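Local coordinates for S-M checkpoint control protein RAD4 (Schizosaccharomyces pombe, PDB 4BU0) that couples S phase to mitosis as an essential DNA replication and checkpoint protein, its first two BRCT domains binding phosphorylated Crb2, at residues S118-E121 with N122-K126; A176-P180 with Q181-L185. All blocks are in the same frame, centred on the assembly; numbering follows the deposited sequence.

How the interactions relate
Both contacts are local and lie in the second BRCT domain, in series along the chain. Interaction 1 (118-126) is most of the helix 116-126 that follows the first strand of the domain's parallel sheet; interaction 2 (176-185) is the tail that leaves helix 166-174 and ends the modelled chain. Their centres are 18 Å apart and their nearest atoms about 10 Å, without touching. Helix 166-174 links them: I120 packs on L168 and Y123 on W169 and I172, while L178 and F183 lean on Q170 of the same helix. Interaction 2 also reaches the first BRCT domain through helix 55-63, and a glycerol, probably from crystallisation, lies about 4 Å from the Y182 side chain.

Interaction 1: residues S118-E121 with N122-K126; sequences SRIE and NYVLK
R119 to Y123 is one step of an unbroken i to i+4 ladder in which the amides of N122, Y123, V124 and L125 bond to the carbonyls of S118, R119, I120 and E121. This is regular alpha-helix, part of the helix 116-126 in the beta-alpha-beta unit of the second BRCT domain. The shortest rung joins V124 N to I120 O at 2.9 Å. R119 and Y123 run side by side in the same direction, though R119 is modelled in two conformers, so their stack, seen in one of them, is tentative. In that conformer, with R119 CG anti to the backbone N (chi1 177°) and the chain bent at chi3, the guanidinium presents a face to the edge of the phenol, their planes 78° apart. Y123 CE2 then sits over the guanidinium centre, 3.4 Å from R119 CZ; nearer the backbone, R119 CG lies at the ring edge, in its plane. The tyrosine ring also makes an edge-to-face contact with W169. On the buried face I120 CG2 meets V124 CG2 at 4.3 Å; the two side chains also rest on L109 and V107 of the strand 106-110. V124 CG2 lies 3.3 Å from I120 O.

Interaction 2: residues A176-P180 with Q181-L185; sequences AVLEP and QYFQL
The tail after helix 166-174, which closes the second BRCT domain, makes a type I beta turn from P180 to F183, with Q181 and Y182 at its corners and F183 N bonded to P180 O at 3.0 Å. Beside this turn, E179 and Q181 lie side by side and point the same way. Q181 NE2 gives a bond of 2.9 Å to E179 OE1, the acceptor lying close to the amide plane but the donor coming from above the carboxylate. Q181 CG sits between its own backbone N and carbonyl carbon (chi1 63°), and the bend at chi2 brings the amide back over E179 CB, which Q181 OE1 approaches to 3.4 Å. A water donates to both E179 OE1 and Q181 OE1, closing a small polar ring.

Both segments reach the first BRCT domain: Y182 OH bonds to K62 of helix 55-63, and E179 OE2 makes a long, weak ion pair with that lysine. Without the carboxylate, as with an alanine at E179, Q181 NE2 and the water would each lose an acceptor, and the Q181 amide is likely to be freer to turn. An apolar contact adjoins it: L178 CB touches F183 CE2 at 3.8 Å and L178 CD1 reaches F183 CZ. The phenylalanine edge also meets E179 O, near the ring plane, with F183 CD2 3.4 Å away. F183 is buried further against V163 and Q170, and its backbone bonds to C164. Q181 CG lies over the centre of one face of the Y182 ring. Farther along, Q184 NE2 bonds to Q181 O at 2.8 Å; the donor lies on a lone pair of Q181 O, in that carbonyl's plane, and Q181 O lies in the plane of the Q184 amide.

Interaction 1: residues S118-E121 with N122-K126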
loop_
_atom_site.group_PDB
_atom_site.type_symbol
_atom_site.label_atom_id
_atom_site.label_comp_id
_atom_site.label_asym_id
_atom_site.label_seq_id
_atom_site.Cartn_x
_atom_site.Cartn_y
_atom_site.Cartn_z
ATOM N N SER A 118 -19.722 -4.848 -8.507
ATOM C CA SER A 118 -19.057 -6.093 -8.152
ATOM C C SER A 118 -17.685 -6.236 -8.830
ATOM O O SER A 118 -16.810 -6.923 -8.280
ATOM C CB SER A 118 -19.938 -7.283 -8.482
ATOM O OG SER A 118 -21.065 -7.347 -7.621
ATOM N N ARG A 119 -17.485 -5.590 -10.002
ATOM C CA ARG A 119 -16.187 -5.595 -10.675
ATOM C C ARG A 119 -15.174 -4.833 -9.786
ATOM O O ARG A 119 -14.040 -5.286 -9.600
ATOM C CB ARG A 119 -16.322 -4.955 -12.064
ATOM C CG ARG A 119 -15.027 -4.831 -12.854
ATOM C CD ARG A 119 -15.321 -4.390 -14.279
ATOM N NE ARG A 119 -14.250 -3.561 -14.831
ATOM C CZ ARG A 119 -13.222 -4.032 -15.531
ATOM N NH1 ARG A 119 -13.109 -5.333 -15.763
ATOM N NH2 ARG A 119 -12.290 -3.206 -15.989
ATOM N N ILE A 120 -15.607 -3.693 -9.206
ATOM C CA ILE A 120 -14.729 -2.919 -8.304
ATOM C C ILE A 120 -14.324 -3.804 -7.116
ATOM O O ILE A 120 -13.144 -3.885 -6.744
ATOM C CB ILE A 120 -15.430 -1.616 -7.849
ATOM C CG1 ILE A 120 -15.529 -0.641 -9.054
ATOM C CG2 ILE A 120 -14.654 -0.946 -6.693
ATOM C CD1 ILE A 120 -16.556 0.507 -8.825
ATOM N N GLU A 121 -15.328 -4.465 -6.490
ATOM C CA GLU A 121 -15.056 -5.361 -5.375
ATOM C C GLU A 121 -14.006 -6.421 -5.747
ATOM O O GLU A 121 -13.056 -6.632 -4.992
ATOM C CB GLU A 121 -16.356 -6.019 -4.905
ATOM C CG GLU A 121 -16.174 -7.055 -3.814
ATOM C CD GLU A 121 -17.476 -7.640 -3.295
ATOM O OE1 GLU A 121 -18.558 -7.091 -3.613
ATOM O OE2 GLU A 121 -17.399 -8.641 -2.542
ATOM N N ASN A 122 -14.152 -7.032 -6.934
ATOM C CA ASN A 122 -13.183 -8.025 -7.372
ATOM C C ASN A 122 -11.774 -7.429 -7.523
ATOM O O ASN A 122 -10.796 -8.056 -7.112
ATOM C CB ASN A 122 -13.618 -8.626 -8.705
ATOM C CG ASN A 122 -12.865 -9.884 -9.045
ATOM O OD1 ASN A 122 -12.915 -10.881 -8.322
ATOM N ND2 ASN A 122 -12.129 -9.850 -10.139
ATOM N N TYR A 123 -11.666 -6.225 -8.117
ATOM C CA TYR A 123 -10.330 -5.624 -8.284
ATOM C C TYR A 123 -9.677 -5.256 -6.959
ATOM O O TYR A 123 -8.451 -5.373 -6.825
ATOM C CB TYR A 123 -10.396 -4.372 -9.155
ATOM C CG TYR A 123 -10.321 -4.664 -10.630
ATOM C CD1 TYR A 123 -9.097 -4.889 -11.256
ATOM C CD2 TYR A 123 -11.466 -4.676 -11.414
ATOM C CE1 TYR A 123 -9.022 -5.157 -12.623
ATOM C CE2 TYR A 123 -11.403 -4.939 -12.784
ATOM C CZ TYR A 123 -10.179 -5.179 -13.383
ATOM O OH TYR A 123 -10.122 -5.423 -14.738
ATOM N N VAL A 124 -10.470 -4.792 -5.965
ATOM C CA VAL A 124 -9.915 -4.482 -4.657
ATOM C C VAL A 124 -9.291 -5.729 -4.061
ATOM O O VAL A 124 -8.181 -5.675 -3.553
ATOM C CB VAL A 124 -11.032 -3.920 -3.734
ATOM C CG1 VAL A 124 -10.587 -3.876 -2.260
ATOM C CG2 VAL A 124 -11.464 -2.533 -4.219
ATOM N N LEU A 125 -10.010 -6.874 -4.151
ATOM C CA LEU A 125 -9.506 -8.116 -3.567
ATOM C C LEU A 125 -8.292 -8.642 -4.340
ATOM O O LEU A 125 -7.319 -9.068 -3.713
ATOM C CB LEU A 125 -10.630 -9.159 -3.544
ATOM C CG LEU A 125 -11.831 -8.817 -2.656
ATOM C CD1 LEU A 125 -12.935 -9.829 -2.849
ATOM C CD2 LEU A 125 -11.451 -8.775 -1.198
ATOM N N LYS A 126 -8.338 -8.551 -5.689
ATOM C CA LYS A 126 -7.224 -9.009 -6.546
ATOM C C LYS A 126 -5.935 -8.244 -6.230
ATOM O O LYS A 126 -4.846 -8.805 -6.306
ATOM C CB LYS A 126 -7.624 -8.800 -8.023
ATOM C CG LYS A 126 -6.556 -9.145 -9.064
ATOM C CD LYS A 126 -6.998 -8.725 -10.458
ATOM C CE LYS A 126 -5.902 -8.893 -11.480
ATOM N NZ LYS A 126 -6.292 -8.314 -12.794
#

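Interaction 2: residues A176-P180 with Q181-L185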
loop_
_atom_site.group_PDB
_atom_site.type_symbol
_atom_site.label_atom_id
_atom_site.label_comp_id
_atom_site.label_asym_id
_atom_site.label_seq_id
_atom_site.Cartn_x
_atom_site.Cartn_y
_atom_site.Cartn_z
ATOM N N ALA A 176 0.625 1.623 -6.735
ATOM C CA ALA A 176 0.751 2.338 -5.471
ATOM C C ALA A 176 -0.546 3.033 -5.187
ATOM O O ALA A 176 -1.221 3.491 -6.131
ATOM C CB ALA A 176 1.877 3.368 -5.530
ATOM N N VAL A 177 -0.881 3.159 -3.900
ATOM C CA VAL A 177 -2.028 3.945 -3.470
ATOM C C VAL A 177 -1.736 5.390 -3.750
ATOM O O VAL A 177 -0.709 5.919 -3.285
ATOM C CB VAL A 177 -2.293 3.744 -1.964
ATOM C CG1 VAL A 177 -3.367 4.720 -1.438
ATOM C CG2 VAL A 177 -2.689 2.294 -1.690
ATOM N N LEU A 178 -2.627 6.040 -4.499
ATOM C CA LEU A 178 -2.481 7.474 -4.776
ATOM C C LEU A 178 -3.297 8.285 -3.785
ATOM O O LEU A 178 -4.266 7.797 -3.200
ATOM C CB LEU A 178 -2.891 7.806 -6.211
ATOM C CG LEU A 178 -2.103 7.022 -7.262
ATOM C CD1 LEU A 178 -2.636 7.305 -8.686
ATOM C CD2 LEU A 178 -0.598 7.309 -7.178
ATOM N N GLU A 179 -2.912 9.549 -3.595
ATOM C CA GLU A 179 -3.559 10.423 -2.621
ATOM C C GLU A 179 -4.970 10.791 -3.082
ATOM O O GLU A 179 -5.237 10.938 -4.287
ATOM C CB GLU A 179 -2.696 11.659 -2.338
ATOM C CG GLU A 179 -1.527 11.285 -1.443
ATOM C CD GLU A 179 -0.588 12.444 -1.168
ATOM O OE1 GLU A 179 -1.051 13.454 -0.586
ATOM O OE2 GLU A 179 0.596 12.366 -1.573
ATOM N N PRO A 180 -5.888 10.956 -2.110
ATOM C CA PRO A 180 -7.313 11.120 -2.452
ATOM C C PRO A 180 -7.709 12.479 -3.019
ATOM O O PRO A 180 -8.710 12.543 -3.727
ATOM C CB PRO A 180 -8.017 10.911 -1.093
ATOM C CG PRO A 180 -6.989 11.418 -0.074
ATOM C CD PRO A 180 -5.690 10.848 -0.647
ATOM N N GLN A 181 -6.966 13.549 -2.699
ATOM C CA GLN A 181 -7.375 14.895 -3.137
ATOM C C GLN A 181 -7.350 15.044 -4.657
ATOM O O GLN A 181 -7.965 15.974 -5.190
ATOM C CB GLN A 181 -6.522 15.988 -2.473
ATOM C CG GLN A 181 -5.036 15.955 -2.816
ATOM C CD GLN A 181 -4.199 15.080 -1.901
ATOM O OE1 GLN A 181 -4.699 14.147 -1.268
ATOM N NE2 GLN A 181 -2.901 15.400 -1.784
ATOM N N TYR A 182 -6.689 14.119 -5.350
ATOM C CA TYR A 182 -6.643 14.182 -6.813
ATOM C C TYR A 182 -7.842 13.497 -7.472
ATOM O O TYR A 182 -7.977 13.533 -8.700
ATOM C CB TYR A 182 -5.343 13.558 -7.316
ATOM C CG TYR A 182 -4.141 14.238 -6.710
ATOM C CD1 TYR A 182 -3.851 15.570 -6.998
ATOM C CD2 TYR A 182 -3.352 13.587 -5.770
ATOM C CE1 TYR A 182 -2.773 16.220 -6.404
ATOM C CE2 TYR A 182 -2.253 14.215 -5.189
ATOM C CZ TYR A 182 -1.976 15.534 -5.500
ATOM O OH TYR A 182 -0.907 16.163 -4.925
ATOM N N PHE A 183 -8.693 12.855 -6.663
ATOM C CA PHE A 183 -9.802 12.063 -7.172
ATOM C C PHE A 183 -11.103 12.420 -6.465
ATOM O O PHE A 183 -11.901 11.550 -6.129
ATOM C CB PHE A 183 -9.488 10.550 -7.007
ATOM C CG PHE A 183 -8.211 10.162 -7.717
ATOM C CD1 PHE A 183 -8.188 9.990 -9.096
ATOM C CD2 PHE A 183 -7.013 10.055 -7.014
ATOM C CE1 PHE A 183 -6.987 9.722 -9.756
ATOM C CE2 PHE A 183 -5.824 9.752 -7.673
ATOM C CZ PHE A 183 -5.816 9.577 -9.036
ATOM N N GLN A 184 -11.339 13.719 -6.269
ATOM C CA GLN A 184 -12.565 14.181 -5.616
ATOM C C GLN A 184 -13.744 14.105 -6.563
ATOM O O GLN A 184 -13.591 14.234 -7.779
ATOM C CB GLN A 184 -12.378 15.641 -5.142
ATOM C CG GLN A 184 -11.221 15.829 -4.159
ATOM C CD GLN A 184 -10.972 17.282 -3.795
ATOM O OE1 GLN A 184 -11.845 17.976 -3.266
ATOM N NE2 GLN A 184 -9.760 17.772 -4.033
ATOM N N LEU A 185 -14.940 13.932 -6.007
ATOM C CA LEU A 185 -16.160 13.914 -6.803
ATOM C C LEU A 185 -16.516 15.330 -7.289
ATOM O O LEU A 185 -16.085 16.302 -6.663
ATOM C CB LEU A 185 -17.294 13.341 -5.966
ATOM C CG LEU A 185 -17.517 11.841 -6.189
ATOM C CD1 LEU A 185 -16.488 11.000 -5.443
ATOM C CD2 LEU A 185 -18.841 11.450 -5.685
HETATM O O HOH W 1 -3.607 13.360 1.197
#